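Local coordinates for oxidoreductase protein (Agrobacterium radiobacter, PDB 5UI9) that probably catalyses an NAD-dependent oxidation or reduction, as a member of the GFO/IDH/MocA family, and binds a small dihydroxy acid as well as NAD, at residues F174-L179 against D212-L217; H182-A187 against S226-S231; L197-K202 against Y330-N335. All blocks are in the same frame, centred on the assembly; numbering follows the deposited sequence.

Interaction 1 (F174-L179 against D212-L217); sequences FIIEDL and DVATIL. With 8A1 ((2S)-2,3-dihydroxy-2-methylpropanoic acid), chain D.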
# COMPACT_ATOMS: atom_id res chain seq x y z
N PHE A 174 -3.62 -20.14 4.11
CA PHE A 174 -4.03 -19.48 5.36
C PHE A 174 -4.63 -18.10 5.07
O PHE A 174 -5.83 -18.01 4.84
CB PHE A 174 -2.87 -19.47 6.39
CG PHE A 174 -3.09 -18.55 7.59
CD1 PHE A 174 -4.34 -18.40 8.18
CD2 PHE A 174 -2.00 -17.87 8.14
CE1 PHE A 174 -4.52 -17.55 9.27
CE2 PHE A 174 -2.17 -17.03 9.23
CZ PHE A 174 -3.43 -16.86 9.80
N ILE A 175 -3.82 -17.04 5.04
CA ILE A 175 -4.36 -15.69 5.26
C ILE A 175 -5.30 -15.14 4.17
O ILE A 175 -6.26 -14.46 4.51
CB ILE A 175 -3.25 -14.66 5.60
CG1 ILE A 175 -3.86 -13.42 6.27
CG2 ILE A 175 -2.45 -14.28 4.36
CD1 ILE A 175 -2.82 -12.51 6.89
N ILE A 176 -5.06 -15.45 2.89
CA ILE A 176 -5.96 -14.94 1.84
C ILE A 176 -7.35 -15.59 1.96
O ILE A 176 -8.38 -14.90 1.94
CB ILE A 176 -5.41 -15.12 0.40
CG1 ILE A 176 -4.02 -14.49 0.26
CG2 ILE A 176 -6.37 -14.49 -0.61
CD1 ILE A 176 -3.41 -14.62 -1.13
N GLU A 177 -7.37 -16.92 2.11
CA GLU A 177 -8.59 -17.69 2.33
C GLU A 177 -9.32 -17.30 3.63
O GLU A 177 -10.54 -17.22 3.65
CB GLU A 177 -8.26 -19.19 2.36
CG GLU A 177 -9.47 -20.10 2.52
CD GLU A 177 -9.11 -21.58 2.62
OE1 GLU A 177 -10.04 -22.38 2.84
OE2 GLU A 177 -7.91 -21.94 2.49
N ASP A 178 -8.57 -17.09 4.71
CA ASP A 178 -9.18 -16.83 6.01
C ASP A 178 -9.59 -15.37 6.20
O ASP A 178 -10.69 -15.08 6.69
CB ASP A 178 -8.22 -17.20 7.14
CG ASP A 178 -8.75 -16.83 8.51
OD1 ASP A 178 -9.91 -17.20 8.80
OD2 ASP A 178 -8.03 -16.15 9.27
N LEU A 179 -8.69 -14.45 5.84
CA LEU A 179 -8.80 -13.05 6.22
C LEU A 179 -8.86 -12.12 5.01
O LEU A 179 -9.72 -11.22 4.96
CB LEU A 179 -7.63 -12.70 7.15
CG LEU A 179 -7.44 -11.28 7.68
CD1 LEU A 179 -6.74 -10.39 6.67
CD2 LEU A 179 -8.74 -10.67 8.17
N ASP A 212 1.16 -16.21 5.71
CA ASP A 212 0.59 -15.27 6.69
C ASP A 212 0.77 -13.81 6.31
O ASP A 212 0.46 -12.93 7.11
CB ASP A 212 1.12 -15.55 8.10
CG ASP A 212 2.63 -15.48 8.20
OD1 ASP A 212 3.30 -15.31 7.17
OD2 ASP A 212 3.15 -15.60 9.33
N VAL A 213 1.25 -13.56 5.09
CA VAL A 213 1.41 -12.22 4.57
C VAL A 213 1.01 -12.28 3.10
O VAL A 213 1.43 -13.18 2.38
CB VAL A 213 2.87 -11.72 4.69
CG1 VAL A 213 2.98 -10.28 4.18
CG2 VAL A 213 3.36 -11.82 6.13
N ALA A 214 0.18 -11.33 2.68
CA ALA A 214 -0.27 -11.25 1.29
C ALA A 214 -0.45 -9.80 0.90
O ALA A 214 -1.02 -9.00 1.65
CB ALA A 214 -1.57 -12.02 1.10
N THR A 215 0.05 -9.46 -0.29
CA THR A 215 -0.04 -8.12 -0.83
C THR A 215 -0.61 -8.23 -2.24
O THR A 215 -0.08 -8.96 -3.07
CB THR A 215 1.35 -7.46 -0.85
OG1 THR A 215 1.91 -7.51 0.47
CG2 THR A 215 1.27 -6.02 -1.28
N ILE A 216 -1.71 -7.52 -2.48
CA ILE A 216 -2.50 -7.66 -3.69
C ILE A 216 -2.74 -6.29 -4.32
O ILE A 216 -3.12 -5.35 -3.63
CB ILE A 216 -3.86 -8.34 -3.39
CG1 ILE A 216 -3.66 -9.63 -2.59
CG2 ILE A 216 -4.63 -8.62 -4.68
CD1 ILE A 216 -4.94 -10.34 -2.19
N LEU A 217 -2.53 -6.20 -5.63
CA LEU A 217 -2.79 -4.98 -6.41
C LEU A 217 -4.04 -5.20 -7.27
O LEU A 217 -4.06 -6.10 -8.10
CB LEU A 217 -1.59 -4.67 -7.30
CG LEU A 217 -1.62 -3.46 -8.23
CD1 LEU A 217 -1.80 -2.15 -7.49
CD2 LEU A 217 -0.32 -3.42 -9.03
OXT 8A1 D . -12.91 -12.99 11.37
C 8A1 D . -12.43 -13.95 10.72
O 8A1 D . -13.00 -14.44 9.72
CA 8A1 D . -11.10 -14.53 11.14
CB 8A1 D . -10.03 -13.83 10.30
O1 8A1 D . -8.71 -14.16 10.75
O2 8A1 D . -11.09 -15.95 10.89
C3 8A1 D . -10.89 -14.33 12.64
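Ile175 and Ile176, side by side in the first turn of helix 175-191, pack on the start of strand 213-220. The CD1 methyl of Ile175 lies 3.3 Å from the carbonyl O of Asp212, and its CG2 branch rests beside the peptide that leads into Val213. Ile176 works from the next position: with CG1 anti to the carbonyl carbon (chi1 -54°) and the chain extended beyond it, Ile176 CG1 comes 3.6 Å from Ala214 CB and its CD1 stays close to the same methyl, which Ile175 CG2 also approaches. Phe174, at the N-cap position, completes the layer by turning a ring edge to Asp212, with Phe174 CE2 3.8 Å from Asp212 CB. The ring and carboxylate planes are 46° apart.

The carboxylate of Asp212 leads off elsewhere and is held by the backbone amides of Val204 and Asn205, while Asp212 and Val213 together face Lys202 as a classic beta bulge. Glu211, just before the bulge, receives the amides of Phe174 and Ile176 on its two carboxylate oxygens, tying the helix start to the strand approach. At the end of this turn, Asp178 looks into the pocket of the bound dihydroxy acid rather than at the strand. Its CG is anti to the backbone N (chi1 175°), and its two oxygens take one ligand hydroxyl each: O2 of the dihydroxy acid donates to Asp178 OD1 at 2.7 Å and O1 to Asp178 OD2 at 2.6 Å. OD1 is also in a salt bridge with Lys98. Helix 175-191 thus packs on the large mixed sheet of the GFO/IDH/MocA C-terminal domain while its first turn lines the ligand pocket, where the substrate probably binds.

Interaction 2 (H182-A187 against S226-S231); sequences HTLDIA and SIVDVS. With 8A1 ((2S)-2,3-dihydroxy-2-methylpropanoic acid), chain D.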
# COMPACT_ATOMS: atom_id res chain seq x y z
N HIS A 182 -12.12 -11.32 3.46
CA HIS A 182 -12.82 -10.16 3.99
C HIS A 182 -12.33 -8.86 3.37
O HIS A 182 -13.13 -8.03 2.96
CB HIS A 182 -12.63 -10.02 5.51
CG HIS A 182 -13.18 -11.14 6.33
ND1 HIS A 182 -14.52 -11.49 6.31
CD2 HIS A 182 -12.59 -11.95 7.24
CE1 HIS A 182 -14.72 -12.48 7.16
NE2 HIS A 182 -13.56 -12.79 7.73
N THR A 183 -11.01 -8.68 3.36
CA THR A 183 -10.42 -7.41 2.91
C THR A 183 -10.70 -7.16 1.42
O THR A 183 -10.95 -6.03 1.01
CB THR A 183 -8.89 -7.39 3.15
OG1 THR A 183 -8.57 -8.09 4.35
CG2 THR A 183 -8.39 -5.96 3.25
N LEU A 184 -10.63 -8.23 0.63
CA LEU A 184 -11.01 -8.20 -0.78
C LEU A 184 -12.49 -7.89 -0.99
O LEU A 184 -12.86 -7.19 -1.94
CB LEU A 184 -10.66 -9.53 -1.46
CG LEU A 184 -9.16 -9.81 -1.61
CD1 LEU A 184 -8.92 -11.28 -1.91
CD2 LEU A 184 -8.54 -8.92 -2.68
N ASP A 185 -13.34 -8.42 -0.11
CA ASP A 185 -14.77 -8.11 -0.15
C ASP A 185 -15.00 -6.63 0.14
O ASP A 185 -15.84 -6.01 -0.51
CB ASP A 185 -15.56 -8.95 0.86
CG ASP A 185 -17.06 -8.82 0.66
OD1 ASP A 185 -17.57 -9.41 -0.30
OD2 ASP A 185 -17.71 -8.08 1.44
N ILE A 186 -14.26 -6.08 1.10
CA ILE A 186 -14.36 -4.66 1.42
C ILE A 186 -13.92 -3.83 0.21
O ILE A 186 -14.58 -2.86 -0.14
CB ILE A 186 -13.57 -4.26 2.69
CG1 ILE A 186 -14.19 -4.90 3.93
CG2 ILE A 186 -13.55 -2.74 2.86
CD1 ILE A 186 -13.33 -4.87 5.17
N ALA A 187 -12.82 -4.21 -0.44
CA ALA A 187 -12.34 -3.50 -1.63
C ALA A 187 -13.43 -3.43 -2.71
O ALA A 187 -13.66 -2.37 -3.29
CB ALA A 187 -11.08 -4.16 -2.18
N SER A 226 -6.38 -0.20 -6.41
CA SER A 226 -6.25 -0.36 -4.97
C SER A 226 -5.19 -1.39 -4.56
O SER A 226 -4.78 -2.24 -5.35
CB SER A 226 -7.61 -0.67 -4.32
OG SER A 226 -7.94 -2.03 -4.42
N ILE A 227 -4.74 -1.24 -3.31
CA ILE A 227 -3.87 -2.19 -2.64
C ILE A 227 -4.65 -2.85 -1.51
O ILE A 227 -5.27 -2.16 -0.69
CB ILE A 227 -2.64 -1.48 -2.03
CG1 ILE A 227 -1.77 -0.84 -3.13
CG2 ILE A 227 -1.80 -2.42 -1.17
CD1 ILE A 227 -1.17 -1.83 -4.12
N VAL A 228 -4.62 -4.18 -1.48
CA VAL A 228 -5.08 -4.95 -0.33
C VAL A 228 -3.85 -5.61 0.26
O VAL A 228 -3.22 -6.46 -0.38
CB VAL A 228 -6.12 -6.01 -0.73
CG1 VAL A 228 -6.44 -6.93 0.44
CG2 VAL A 228 -7.38 -5.32 -1.23
N ASP A 229 -3.50 -5.21 1.48
CA ASP A 229 -2.34 -5.77 2.15
C ASP A 229 -2.75 -6.34 3.50
O ASP A 229 -3.35 -5.66 4.32
CB ASP A 229 -1.20 -4.74 2.26
CG ASP A 229 -1.55 -3.54 3.12
OD1 ASP A 229 -2.13 -2.57 2.61
OD2 ASP A 229 -1.18 -3.55 4.31
N VAL A 230 -2.47 -7.63 3.69
CA VAL A 230 -2.84 -8.35 4.89
C VAL A 230 -1.64 -9.07 5.48
O VAL A 230 -0.74 -9.51 4.74
CB VAL A 230 -4.03 -9.33 4.64
CG1 VAL A 230 -5.26 -8.55 4.20
CG2 VAL A 230 -3.68 -10.41 3.63
N SER A 231 -1.62 -9.18 6.80
CA SER A 231 -0.54 -9.82 7.53
C SER A 231 -1.01 -10.24 8.91
O SER A 231 -1.70 -9.47 9.59
CB SER A 231 0.64 -8.85 7.69
OG SER A 231 1.65 -9.38 8.54
OXT 8A1 D . -12.91 -12.99 11.37
C 8A1 D . -12.43 -13.95 10.72
O 8A1 D . -13.00 -14.44 9.72
CA 8A1 D . -11.10 -14.53 11.14
CB 8A1 D . -10.03 -13.83 10.30
O1 8A1 D . -8.71 -14.16 10.75
O2 8A1 D . -11.09 -15.95 10.89
C3 8A1 D . -10.89 -14.33 12.64
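Segment 182-187 of helix 175-191 runs nearly antiparallel to strand 226-231, at 161° between their directions, and the two short axes approach to 8.9 Å. The closest CA pair is Thr183 with Val228, 6.7 Å apart, so the middle of the strand lies under the first turn of this helical segment. Val228 is the hub of the side-chain layer. Its two methyls divide the work: CG1, anti to the backbone N (chi1 172°), meets Thr183 CG2 at 3.6 Å, whereas Val228 CG2 reaches Ala187 CB at 4.0 Å and the CD2 branch of Leu184, which crosses it at about a right angle. Thr183 also lies alongside Val230, with Thr183 OG1 3.3 Å from Val230 CG1; that hydroxyl has a weak hydrogen bond back to the carbonyl of Leu179, one turn earlier in the helix.

This is the helix-on-sheet layer of the GFO/IDH/MocA C-terminal domain. Ser226, Val228 and Val230 face the helix, while Ile227, pointing away from it, packs on its counterpart in the second subunit. Asp229 also points away; its carboxylate is held by Arg152, Arg156 and Ser154, and it packs on Trp150 of the second subunit.

His182 projects from the same helix into the pocket of the bound dihydroxy acid. His182 NE2 donates to carboxylate oxygen O of the ligand at 2.6 Å, with an N-H...O angle of 167° and the acceptor in the ring plane. On the other ring nitrogen, ND1 is hydrogen-bonded to Glu125, and the ring stacks on Phe127, so both its tilt and its rotation are constrained. NAD also touches this histidine.

Interaction 3 (L197-K202 against Y330-N335); sequences LTARTK and YESAAN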
# COMPACT_ATOMS: atom_id res chain seq x y z
N LEU A 197 -5.96 -8.55 -11.32
CA LEU A 197 -5.42 -8.73 -9.98
C LEU A 197 -4.01 -9.33 -10.03
O LEU A 197 -3.75 -10.21 -10.85
CB LEU A 197 -6.38 -9.66 -9.21
CG LEU A 197 -6.09 -10.03 -7.76
CD1 LEU A 197 -7.37 -10.26 -6.98
CD2 LEU A 197 -5.18 -11.25 -7.65
N THR A 198 -3.13 -8.85 -9.16
CA THR A 198 -1.77 -9.39 -9.01
C THR A 198 -1.45 -9.52 -7.52
O THR A 198 -1.70 -8.59 -6.76
CB THR A 198 -0.71 -8.47 -9.63
OG1 THR A 198 -1.24 -7.82 -10.79
CG2 THR A 198 0.52 -9.27 -10.03
N ALA A 199 -0.91 -10.66 -7.11
CA ALA A 199 -0.70 -10.95 -5.69
C ALA A 199 0.69 -11.52 -5.40
O ALA A 199 1.33 -12.11 -6.27
CB ALA A 199 -1.77 -11.90 -5.18
N ARG A 200 1.13 -11.31 -4.16
CA ARG A 200 2.38 -11.84 -3.63
C ARG A 200 2.12 -12.34 -2.22
O ARG A 200 1.41 -11.68 -1.46
CB ARG A 200 3.46 -10.76 -3.58
CG ARG A 200 3.77 -10.11 -4.92
CD ARG A 200 4.45 -11.09 -5.85
NE ARG A 200 4.84 -10.43 -7.10
CZ ARG A 200 4.10 -10.34 -8.20
NH1 ARG A 200 2.90 -10.90 -8.29
NH2 ARG A 200 4.60 -9.68 -9.24
N THR A 201 2.70 -13.49 -1.88
CA THR A 201 2.53 -14.09 -0.55
C THR A 201 3.85 -14.60 0.01
O THR A 201 4.77 -14.92 -0.74
CB THR A 201 1.58 -15.29 -0.58
OG1 THR A 201 2.14 -16.32 -1.41
CG2 THR A 201 0.22 -14.90 -1.11
N LYS A 202 3.91 -14.71 1.33
CA LYS A 202 5.00 -15.40 2.01
C LYS A 202 4.58 -15.90 3.38
O LYS A 202 3.53 -15.50 3.91
CB LYS A 202 6.23 -14.49 2.12
CG LYS A 202 6.02 -13.21 2.91
CD LYS A 202 7.35 -12.58 3.30
CE LYS A 202 8.14 -12.07 2.10
NZ LYS A 202 7.41 -11.01 1.33
N TYR A 330 -4.23 -16.54 -5.13
CA TYR A 330 -3.39 -17.74 -4.99
C TYR A 330 -2.72 -18.11 -6.31
O TYR A 330 -1.51 -18.39 -6.34
CB TYR A 330 -4.18 -18.93 -4.43
CG TYR A 330 -4.36 -18.85 -2.92
CD1 TYR A 330 -3.27 -18.97 -2.07
CD2 TYR A 330 -5.63 -18.64 -2.36
CE1 TYR A 330 -3.42 -18.89 -0.70
CE2 TYR A 330 -5.79 -18.56 -0.98
CZ TYR A 330 -4.68 -18.69 -0.15
OH TYR A 330 -4.81 -18.60 1.21
N GLU A 331 -3.50 -18.11 -7.39
CA GLU A 331 -2.98 -18.35 -8.74
C GLU A 331 -1.83 -17.39 -9.06
O GLU A 331 -0.73 -17.82 -9.40
CB GLU A 331 -4.09 -18.21 -9.78
CG GLU A 331 -3.70 -18.59 -11.21
CD GLU A 331 -4.86 -18.50 -12.20
OE1 GLU A 331 -6.04 -18.67 -11.79
OE2 GLU A 331 -4.59 -18.25 -13.39
N SER A 332 -2.10 -16.09 -8.91
CA SER A 332 -1.12 -15.04 -9.22
C SER A 332 0.16 -15.15 -8.40
O SER A 332 1.25 -14.95 -8.93
CB SER A 332 -1.73 -13.65 -9.00
OG SER A 332 -0.77 -12.63 -9.27
N ALA A 333 0.02 -15.46 -7.11
CA ALA A 333 1.17 -15.59 -6.22
C ALA A 333 2.09 -16.75 -6.59
O ALA A 333 3.29 -16.67 -6.39
CB ALA A 333 0.71 -15.72 -4.77
N ALA A 334 1.51 -17.83 -7.13
CA ALA A 334 2.28 -19.00 -7.57
C ALA A 334 2.97 -18.78 -8.92
O ALA A 334 4.14 -19.12 -9.08
CB ALA A 334 1.38 -20.23 -7.63
N ASN A 335 2.24 -18.21 -9.88
CA ASN A 335 2.73 -17.98 -11.26
C ASN A 335 3.51 -16.68 -11.43
O ASN A 335 4.29 -16.55 -12.37
CB ASN A 335 1.55 -17.95 -12.25
CG ASN A 335 0.72 -19.23 -12.23
OD1 ASN A 335 1.27 -20.34 -12.19
ND2 ASN A 335 -0.60 -19.09 -12.28
O HOH W 1 4.47 -14.59 -4.11
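Ser332 and Ala333, on the last turns of helix 316-335, meet residues Ala199 to Thr201 of strand 194-202, next to the short edge strand 339-340, where the helix covers one end of the large mixed sheet of the GFO/IDH/MocA C-terminal domain. The axes of the two segments pass 6.2 Å apart at 67°, and the CA atoms of Arg200 and Ala333 are 4.7 Å apart. Small residues on the helix make so close an approach possible.

Hydrogen bonding centres on the serine hydroxyl. With OG anti to the backbone N, Ser332 extends toward the strand, and its OG accepts the amide N of Ala199 at 2.9 Å, the N-H...O angle being 159°. The same OG is hydrogen-bonded to the carbonyl of Arg337, just beyond the helix, so one hydroxyl joins the strand to the chain that follows. A water bridges Thr201 N and Ala333 O: it accepts from Thr201 N at 3.1 Å and gives a weak bond to Ala333 O.

The remaining contacts are van der Waals and CH...O. Ala333 CB nestles against the side chain of Thr201, 3.7 Å from Thr201 OG1 and nearly as near to CG2, and the CA of Ala333 makes a CH...O contact of 3.5 Å with the carbonyl O of Ala199. Leu197 and Ala199 add methyls beside Ser332 CB.

Among the charged groups, Arg200 leaves the strand away from the helix and carries its NE to a salt bridge with Asp219 of the second subunit. Bent at chi2, the chain then folds back so that Arg200 NH1 bonds to the carbonyl O of Ala199 at 2.8 Å, approaching from above the carbonyl plane, 53° out of it.

All three contacts lay helices on one sheet, whose neighbouring strands 194-202, 213-220 and 225-231 are joined by backbone bonds such as Ile216 N to Val228 O and Leu217 N to Thr198 O. Interactions 1 and 2 share helix 175-191, are fully buried and rest on aliphatic packing; their centres are about 8 Å apart, and each sends a polar side chain from the helix to the bound dihydroxy acid. Interaction 3, only partly buried and farther from the chain centre, uses helix 316-335 and relies on a hydroxyl, a water and small residues. Tyr330 links it to interaction 1, its hydroxyl bonding to Glu177 N.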